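Local coordinates for protein tonb-dependent siderophore receptor (Acinetobacter baumannii, PDB 5FP1) that probably mediates the first step of iron uptake at the outer membrane by binding iron-chelating siderophores, perhaps including ferric enterobactin, at residues F467-A472 against T490-V495; D516-Q521 against T545-T550; K56-A61 against Y161-L166. One frame throughout, in Å; residues are numbered along the deposited sequence.

Contact 1: residues F467-A472 against T490-V495; sequences FVTYQA and TSASPV. With C8E ((hydroxyethyloxy)tri(ethyloxy)octane), chain E.
The hydroxyl of Thr490, rather than a backbone carbonyl, accepts the amide of Tyr470: Tyr470 N lies 3.0 Å from Thr490 OG1, in a bond of 164° at the hydrogen. Strands 459-476 and 482-493 form a hairpin of the TonB-dependent receptor beta-barrel, and here their regular pairing gives out. Its last backbone bond runs from Thr490 N to Tyr470 O (3.0 Å); beyond it Ala492 N turns to Ser125 OG in the plug. Two waters occupy the junction. One donates to Val468 O and is hydrogen-bonded to Thr490 OG1, so that this hydroxyl meets one peptide directly, at Tyr470 N, and the preceding one, at Val468 O, through the water, while the other donates to both Tyr470 O and Thr490 O. Thr490 can play both parts because its OG1 sits between the backbone N and the carbonyl carbon (chi1 64°), which also swings CG2 over a face of the Tyr470 ring in a CH-pi contact, 4.1 Å from the ring centroid. On the same outer surface Val468 CG2 rests 3.9 Å from C14 of a detergent molecule (C8E), and Tyr470 touches another. Inward, Thr469 packs on Ser125 and Phe467 on Ala130. The Phe467 ring presents a face to Ala492, whose CB approaches off-centre and comes within 3.5 Å of Phe467 CD2.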
# COMPACT_ATOMS: atom_id res chain seq x y z
N PHE A 467 -17.60 17.50 2.70
CA PHE A 467 -17.37 17.13 4.11
C PHE A 467 -16.21 17.93 4.66
O PHE A 467 -15.33 18.38 3.91
CB PHE A 467 -17.13 15.62 4.25
CG PHE A 467 -16.18 15.03 3.24
CD1 PHE A 467 -16.64 14.52 2.03
CD2 PHE A 467 -14.83 14.95 3.52
CE1 PHE A 467 -15.75 13.96 1.12
CE2 PHE A 467 -13.94 14.40 2.60
CZ PHE A 467 -14.40 13.92 1.39
N VAL A 468 -16.24 18.16 5.95
CA VAL A 468 -15.17 18.88 6.62
C VAL A 468 -14.49 17.90 7.55
O VAL A 468 -15.17 17.18 8.28
CB VAL A 468 -15.75 20.06 7.43
CG1 VAL A 468 -14.68 20.73 8.30
CG2 VAL A 468 -16.39 21.05 6.48
N THR A 469 -13.16 17.88 7.52
CA THR A 469 -12.43 17.04 8.44
C THR A 469 -11.40 17.88 9.18
O THR A 469 -11.06 19.01 8.77
CB THR A 469 -11.73 15.87 7.72
OG1 THR A 469 -10.88 16.36 6.70
CG2 THR A 469 -12.76 14.97 7.11
N TYR A 470 -10.94 17.36 10.31
CA TYR A 470 -9.99 18.12 11.09
C TYR A 470 -9.05 17.33 11.95
O TYR A 470 -9.14 16.11 12.07
CB TYR A 470 -10.75 19.16 11.92
CG TYR A 470 -11.71 18.58 12.93
CD1 TYR A 470 -13.02 18.26 12.58
CD2 TYR A 470 -11.33 18.41 14.25
CE1 TYR A 470 -13.90 17.73 13.52
CE2 TYR A 470 -12.21 17.91 15.20
CZ TYR A 470 -13.49 17.56 14.83
OH TYR A 470 -14.36 17.05 15.79
N GLN A 471 -8.11 18.05 12.55
CA GLN A 471 -7.21 17.49 13.50
C GLN A 471 -6.89 18.54 14.55
O GLN A 471 -6.81 19.73 14.24
CB GLN A 471 -5.92 16.98 12.85
CG GLN A 471 -4.92 18.01 12.40
CD GLN A 471 -3.80 17.39 11.54
OE1 GLN A 471 -4.06 16.57 10.67
NE2 GLN A 471 -2.56 17.80 11.79
N ALA A 472 -6.70 18.09 15.78
CA ALA A 472 -6.30 18.95 16.88
C ALA A 472 -5.41 18.16 17.79
O ALA A 472 -5.74 17.03 18.18
CB ALA A 472 -7.53 19.45 17.64
N THR A 490 -10.12 13.33 12.37
CA THR A 490 -11.24 12.69 11.74
C THR A 490 -10.92 12.25 10.31
O THR A 490 -9.92 12.67 9.69
CB THR A 490 -12.50 13.60 11.70
OG1 THR A 490 -12.27 14.77 10.89
CG2 THR A 490 -12.90 14.02 13.12
N SER A 491 -11.82 11.43 9.78
CA SER A 491 -11.77 10.99 8.41
C SER A 491 -13.18 10.81 7.87
O SER A 491 -14.09 10.51 8.61
CB SER A 491 -10.99 9.67 8.32
OG SER A 491 -11.25 8.98 7.10
N ALA A 492 -13.32 11.00 6.56
CA ALA A 492 -14.56 10.74 5.84
C ALA A 492 -14.20 9.98 4.55
O ALA A 492 -13.15 10.24 3.93
CB ALA A 492 -15.27 12.05 5.51
N SER A 493 -15.04 9.02 4.18
CA SER A 493 -14.79 8.14 3.03
C SER A 493 -16.08 8.00 2.22
O SER A 493 -17.02 7.32 2.65
CB SER A 493 -14.27 6.76 3.48
OG SER A 493 -13.84 5.96 2.36
N PRO A 494 -16.16 8.71 1.10
CA PRO A 494 -17.39 8.73 0.31
C PRO A 494 -17.55 7.47 -0.51
O PRO A 494 -16.56 6.79 -0.84
CB PRO A 494 -17.19 9.94 -0.61
CG PRO A 494 -15.71 10.00 -0.81
CD PRO A 494 -15.11 9.56 0.51
N VAL A 495 -18.78 7.12 -0.84
CA VAL A 495 -19.01 6.00 -1.75
C VAL A 495 -18.43 6.38 -3.12
O VAL A 495 -18.46 7.53 -3.52
CB VAL A 495 -20.51 5.63 -1.88
CG1 VAL A 495 -21.26 6.69 -2.64
CG2 VAL A 495 -20.67 4.28 -2.56
C1 C8E E . -10.55 25.51 5.41
C2 C8E E . -11.97 24.99 5.27
C3 C8E E . -12.93 25.86 6.06
C4 C8E E . -14.11 25.07 6.61
C5 C8E E . -15.35 25.23 5.74
C6 C8E E . -16.65 25.12 6.55
C7 C8E E . -17.87 25.14 5.63
C8 C8E E . -18.90 24.08 6.01
O9 C8E E . -19.20 23.26 4.88
C10 C8E E . -20.30 22.36 5.11
C11 C8E E . -19.88 20.93 4.76
O12 C8E E . -20.81 19.95 5.24
C13 C8E E . -21.22 20.12 6.60
C14 C8E E . -20.02 20.23 7.53
O15 C8E E . -20.43 20.65 8.84
C16 C8E E . -20.40 22.06 9.01
C17 C8E E . -19.39 22.42 10.10
O18 C8E E . -18.94 23.76 9.90
C19 C8E E . -17.60 23.92 10.35
C20 C8E E . -17.18 25.38 10.24
O21 C8E E . -15.76 25.46 10.34
O HOH W 1 -14.89 15.29 10.20
O HOH W 2 -7.93 14.49 9.98

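Contact 2: residues D516-Q521 against T545-T550; sequences DPEEAQ and TEKQNT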
# COMPACT_ATOMS: atom_id res chain seq x y z
N ASP A 516 -24.43 9.13 2.41
CA ASP A 516 -23.42 10.08 2.88
C ASP A 516 -22.11 9.31 3.21
O ASP A 516 -22.12 8.08 3.36
CB ASP A 516 -23.86 10.78 4.18
CG ASP A 516 -24.98 11.80 3.97
OD1 ASP A 516 -25.06 12.45 2.92
OD2 ASP A 516 -25.76 11.96 4.91
N PRO A 517 -21.01 10.03 3.34
CA PRO A 517 -19.73 9.34 3.58
C PRO A 517 -19.64 8.60 4.89
O PRO A 517 -20.27 8.99 5.88
CB PRO A 517 -18.71 10.48 3.57
CG PRO A 517 -19.34 11.58 2.80
CD PRO A 517 -20.83 11.45 3.03
N GLU A 518 -18.83 7.55 4.91
CA GLU A 518 -18.45 6.91 6.15
C GLU A 518 -17.66 7.90 6.98
O GLU A 518 -17.00 8.77 6.44
CB GLU A 518 -17.61 5.68 5.89
CG GLU A 518 -18.35 4.58 5.14
CD GLU A 518 -17.55 3.30 5.06
OE1 GLU A 518 -16.36 3.36 4.67
OE2 GLU A 518 -18.10 2.23 5.38
N GLU A 519 -17.72 7.74 8.29
CA GLU A 519 -17.07 8.66 9.20
C GLU A 519 -16.22 7.87 10.17
O GLU A 519 -16.65 6.83 10.70
CB GLU A 519 -18.10 9.48 9.99
CG GLU A 519 -18.94 10.40 9.13
CD GLU A 519 -20.01 11.10 9.95
OE1 GLU A 519 -19.71 12.10 10.59
OE2 GLU A 519 -21.14 10.61 10.01
N ALA A 520 -15.00 8.34 10.36
CA ALA A 520 -14.04 7.66 11.22
C ALA A 520 -13.30 8.70 12.05
O ALA A 520 -13.30 9.90 11.73
CB ALA A 520 -13.05 6.83 10.40
N GLN A 521 -12.63 8.22 13.08
CA GLN A 521 -11.88 9.10 13.94
C GLN A 521 -10.79 8.34 14.68
O GLN A 521 -10.86 7.12 14.88
CB GLN A 521 -12.82 9.82 14.91
CG GLN A 521 -13.50 8.85 15.86
CD GLN A 521 -14.61 9.45 16.71
OE1 GLN A 521 -14.96 10.63 16.60
NE2 GLN A 521 -15.18 8.64 17.57
N THR A 545 -8.71 3.98 17.01
CA THR A 545 -8.95 4.34 15.59
C THR A 545 -10.16 3.53 15.18
O THR A 545 -10.18 2.30 15.33
CB THR A 545 -7.73 4.01 14.73
OG1 THR A 545 -6.67 4.96 15.00
CG2 THR A 545 -8.07 4.05 13.20
N GLU A 546 -11.21 4.22 14.75
CA GLU A 546 -12.49 3.59 14.57
C GLU A 546 -13.27 4.18 13.44
O GLU A 546 -13.11 5.36 13.10
CB GLU A 546 -13.34 3.68 15.84
CG GLU A 546 -13.70 5.09 16.24
CD GLU A 546 -14.45 5.16 17.57
OE1 GLU A 546 -15.32 4.30 17.82
OE2 GLU A 546 -14.14 6.08 18.35
N LYS A 547 -14.15 3.36 12.90
CA LYS A 547 -15.10 3.83 11.90
C LYS A 547 -16.50 3.71 12.51
O LYS A 547 -17.15 2.66 12.41
CB LYS A 547 -14.98 3.04 10.60
CG LYS A 547 -15.79 3.65 9.48
CD LYS A 547 -15.83 2.77 8.25
CE LYS A 547 -14.53 2.76 7.49
NZ LYS A 547 -14.63 1.82 6.32
N GLN A 548 -16.92 4.78 13.17
CA GLN A 548 -18.14 4.74 13.97
C GLN A 548 -19.38 4.86 13.09
O GLN A 548 -20.48 4.61 13.54
CB GLN A 548 -18.10 5.84 15.05
CG GLN A 548 -18.28 7.26 14.55
CD GLN A 548 -17.01 7.88 13.99
OE1 GLN A 548 -15.97 7.25 13.92
NE2 GLN A 548 -17.11 9.13 13.58
N ASN A 549 -19.20 5.23 11.83
CA ASN A 549 -20.29 5.15 10.87
C ASN A 549 -19.79 4.44 9.63
O ASN A 549 -19.14 5.04 8.76
CB ASN A 549 -20.79 6.55 10.49
CG ASN A 549 -21.72 7.12 11.51
OD1 ASN A 549 -22.88 6.71 11.60
ND2 ASN A 549 -21.22 8.02 12.33
N THR A 550 -20.09 3.14 9.59
CA THR A 550 -19.68 2.27 8.51
C THR A 550 -20.87 1.97 7.63
O THR A 550 -21.99 1.74 8.14
CB THR A 550 -19.16 0.94 9.08
OG1 THR A 550 -18.02 1.18 9.92
CG2 THR A 550 -18.77 -0.05 7.99
O HOH W 3 -15.59 11.48 12.21
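Glu518 and Lys547 meet in a salt bridge at one end of this strand pair, and Gln521 and Glu546 join by a side-chain hydrogen bond at the other; between them the backbones pack closely. Glu519 N donates to Asn549 O and Asn549 N to Glu519 O, while Gln521 and Glu546 exchange two shorter bonds, each 2.9 Å between N and O (Gln521 N to Glu546 O, Glu546 N to Gln521 O). One extra residue is absorbed between these pairs, because Gln548 and Asn549 both face Glu519. The tightest spot is on the inward side, where Ala520 CB lies 3.1 Å from Glu546 O and, like Lys547, touches Val133 of the plug. There Lys547 bends at chi3 (-73°) to carry its ammonium across to Glu518: NZ stands 2.8 Å from Glu518 OE1, well above the carboxylate plane. The other oxygen of Glu518, OE2, accepts Arg551 N, so both carboxylate oxygens of Glu518 have a partner.

The outward face is looser and polar. Glu519 is exposed beside Asn549. Gln521 NE2 reaches Glu546 OE2 at 2.9 Å, approaching from well above the Glu546 carboxylate plane, while OE2 lies close to the plane of the Gln521 amide, and Gln521 OE1 is hydrogen-bonded to Tyr488 OH. Gln548 folds back at chi2 (-82°) so that its amide stacks on that of Gln521, the planes 28° apart. A water accepts from Gln548 NE2 and donates to Ala520 O, linking the side chain of one strand to the backbone of the other. Two hydrogen-bonded antiparallel pairs with an inserted residue make this a classic beta bulge, set in a hairpin of the receptor's transmembrane barrel.

Contact 3: residues K56-A61 against Y161-L166; sequences KVTTLA and YQRITL
Lys56, which follows helix 49-55 of the plug, reaches across to the barrel wall and lays its CE 3.3 Å from Tyr161 OH, near the plane of the tyrosine ring and at its edge. Its chain is extended as far as CE and then turns (chi4 63°), bringing NZ to two waters: one accepts from Lys56 NZ and donates to Arg163 O, the other accepts from both Lys56 NZ and Arg163 NE. The backbone joins in as well, since a third water donates to Lys56 O and is hydrogen-bonded to Tyr161 OH. Next, Thr58 slides past Arg163 in the opposite direction. Thr58 CG2 sits 3.5 Å above the guanidinium plane, toward its rim, and also meets Tyr161 OH at 3.6 Å; the guanidinium itself is anchored by a salt bridge from Arg163 NH1 to Glu110. Thr59 then ends the approach as the N-cap of helix 60-63, its OG1 bonded to Asp62 N. Polar bonding between the two segments is thus relayed through water, with the like charges held apart, Lys56 NZ lying 4.8 Å from Arg163 NE, which would fit a hydrated interface between plug and barrel.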
# COMPACT_ATOMS: atom_id res chain seq x y z
N LYS A 56 17.21 -4.75 0.47
CA LYS A 56 17.04 -4.81 -0.99
C LYS A 56 15.59 -5.13 -1.36
O LYS A 56 15.35 -5.93 -2.27
CB LYS A 56 18.01 -5.80 -1.66
CG LYS A 56 18.34 -5.44 -3.11
CD LYS A 56 19.22 -6.49 -3.79
CE LYS A 56 19.31 -6.26 -5.30
NZ LYS A 56 19.96 -4.96 -5.63
N VAL A 57 14.64 -4.53 -0.65
CA VAL A 57 13.23 -4.68 -1.04
C VAL A 57 13.00 -4.02 -2.38
O VAL A 57 13.46 -2.90 -2.63
CB VAL A 57 12.23 -4.18 0.00
CG1 VAL A 57 12.20 -5.12 1.20
CG2 VAL A 57 12.55 -2.75 0.43
N THR A 58 12.30 -4.72 -3.26
CA THR A 58 12.12 -4.23 -4.61
C THR A 58 10.70 -3.74 -4.90
O THR A 58 10.47 -3.05 -5.89
CB THR A 58 12.49 -5.29 -5.64
OG1 THR A 58 11.54 -6.35 -5.59
CG2 THR A 58 13.93 -5.84 -5.39
N THR A 59 9.75 -4.09 -4.04
CA THR A 59 8.37 -3.65 -4.20
C THR A 59 7.89 -3.02 -2.89
O THR A 59 8.36 -3.36 -1.80
CB THR A 59 7.45 -4.82 -4.55
OG1 THR A 59 7.40 -5.73 -3.44
CG2 THR A 59 7.92 -5.58 -5.79
N LEU A 60 6.93 -2.12 -2.99
CA LEU A 60 6.27 -1.59 -1.81
C LEU A 60 5.72 -2.69 -0.92
O LEU A 60 5.86 -2.63 0.30
CB LEU A 60 5.14 -0.63 -2.21
CG LEU A 60 4.30 -0.10 -1.03
CD1 LEU A 60 5.17 0.77 -0.14
CD2 LEU A 60 3.08 0.68 -1.50
N ALA A 61 5.09 -3.69 -1.52
CA ALA A 61 4.47 -4.75 -0.75
C ALA A 61 5.52 -5.42 0.15
O ALA A 61 5.30 -5.62 1.35
CB ALA A 61 3.85 -5.77 -1.68
N TYR A 161 16.21 -14.76 -10.40
CA TYR A 161 16.23 -13.32 -10.11
C TYR A 161 17.38 -12.65 -10.83
O TYR A 161 18.53 -13.08 -10.72
CB TYR A 161 16.37 -13.18 -8.61
CG TYR A 161 16.42 -11.80 -8.02
CD1 TYR A 161 17.53 -10.97 -8.20
CD2 TYR A 161 15.40 -11.34 -7.19
CE1 TYR A 161 17.60 -9.74 -7.60
CE2 TYR A 161 15.46 -10.10 -6.59
CZ TYR A 161 16.57 -9.30 -6.78
OH TYR A 161 16.65 -8.08 -6.18
N GLN A 162 17.08 -11.60 -11.59
CA GLN A 162 18.11 -10.70 -12.13
C GLN A 162 17.60 -9.29 -12.08
O GLN A 162 16.47 -9.03 -12.50
CB GLN A 162 18.43 -11.05 -13.59
CG GLN A 162 18.88 -12.49 -13.80
CD GLN A 162 18.79 -12.91 -15.25
OE1 GLN A 162 19.07 -12.13 -16.15
NE2 GLN A 162 18.38 -14.15 -15.49
N ARG A 163 18.42 -8.37 -11.59
CA ARG A 163 17.99 -6.99 -11.45
C ARG A 163 19.16 -6.05 -11.70
O ARG A 163 20.24 -6.24 -11.14
CB ARG A 163 17.47 -6.75 -10.02
CG ARG A 163 16.88 -5.37 -9.79
CD ARG A 163 16.43 -5.24 -8.35
NE ARG A 163 15.89 -3.93 -8.02
CZ ARG A 163 14.62 -3.55 -8.21
NH1 ARG A 163 13.75 -4.36 -8.79
NH2 ARG A 163 14.23 -2.34 -7.84
N ILE A 164 18.94 -5.05 -12.53
CA ILE A 164 19.95 -4.01 -12.74
C ILE A 164 19.27 -2.68 -12.53
O ILE A 164 18.19 -2.44 -13.05
CB ILE A 164 20.49 -4.07 -14.19
CG1 ILE A 164 21.25 -5.38 -14.42
CG2 ILE A 164 21.42 -2.89 -14.47
CD1 ILE A 164 21.48 -5.72 -15.87
N THR A 165 19.90 -1.83 -11.73
CA THR A 165 19.46 -0.45 -11.63
C THR A 165 20.65 0.47 -11.87
O THR A 165 21.79 0.11 -11.58
CB THR A 165 18.92 -0.12 -10.23
OG1 THR A 165 19.90 -0.45 -9.28
CG2 THR A 165 17.67 -0.92 -9.91
N LEU A 166 20.37 1.65 -12.41
CA LEU A 166 21.36 2.70 -12.62
C LEU A 166 20.72 4.01 -12.25
O LEU A 166 19.57 4.25 -12.59
CB LEU A 166 21.79 2.75 -14.08
CG LEU A 166 23.16 2.12 -14.29
CD1 LEU A 166 23.01 0.79 -15.00
CD2 LEU A 166 24.07 3.05 -15.06
O HOH W 4 15.78 -8.17 -3.63
O HOH W 5 20.18 -4.85 -8.52
O HOH W 6 17.52 -3.00 -5.92

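From the N terminus, contact 3 comes first: it brings 56-61 of the plug back against 161-166 in one of the first barrel strands, closing a loop of about a hundred residues that holds most of the plug. Contact 1 closes much later and locally, across the hairpin of strands 459-476 and 482-493, and contact 2 follows across the hairpin of strands 518-531 and 536-555. The three run in series, neither nesting nor crossing. Contacts 1 and 2 adjoin in the wall, where Ser491 N lies 2.9 Å from Ala520 O in a probable hydrogen bond. Contact 3 sits across the chain's centre, about 36 Å from contact 1 between centres.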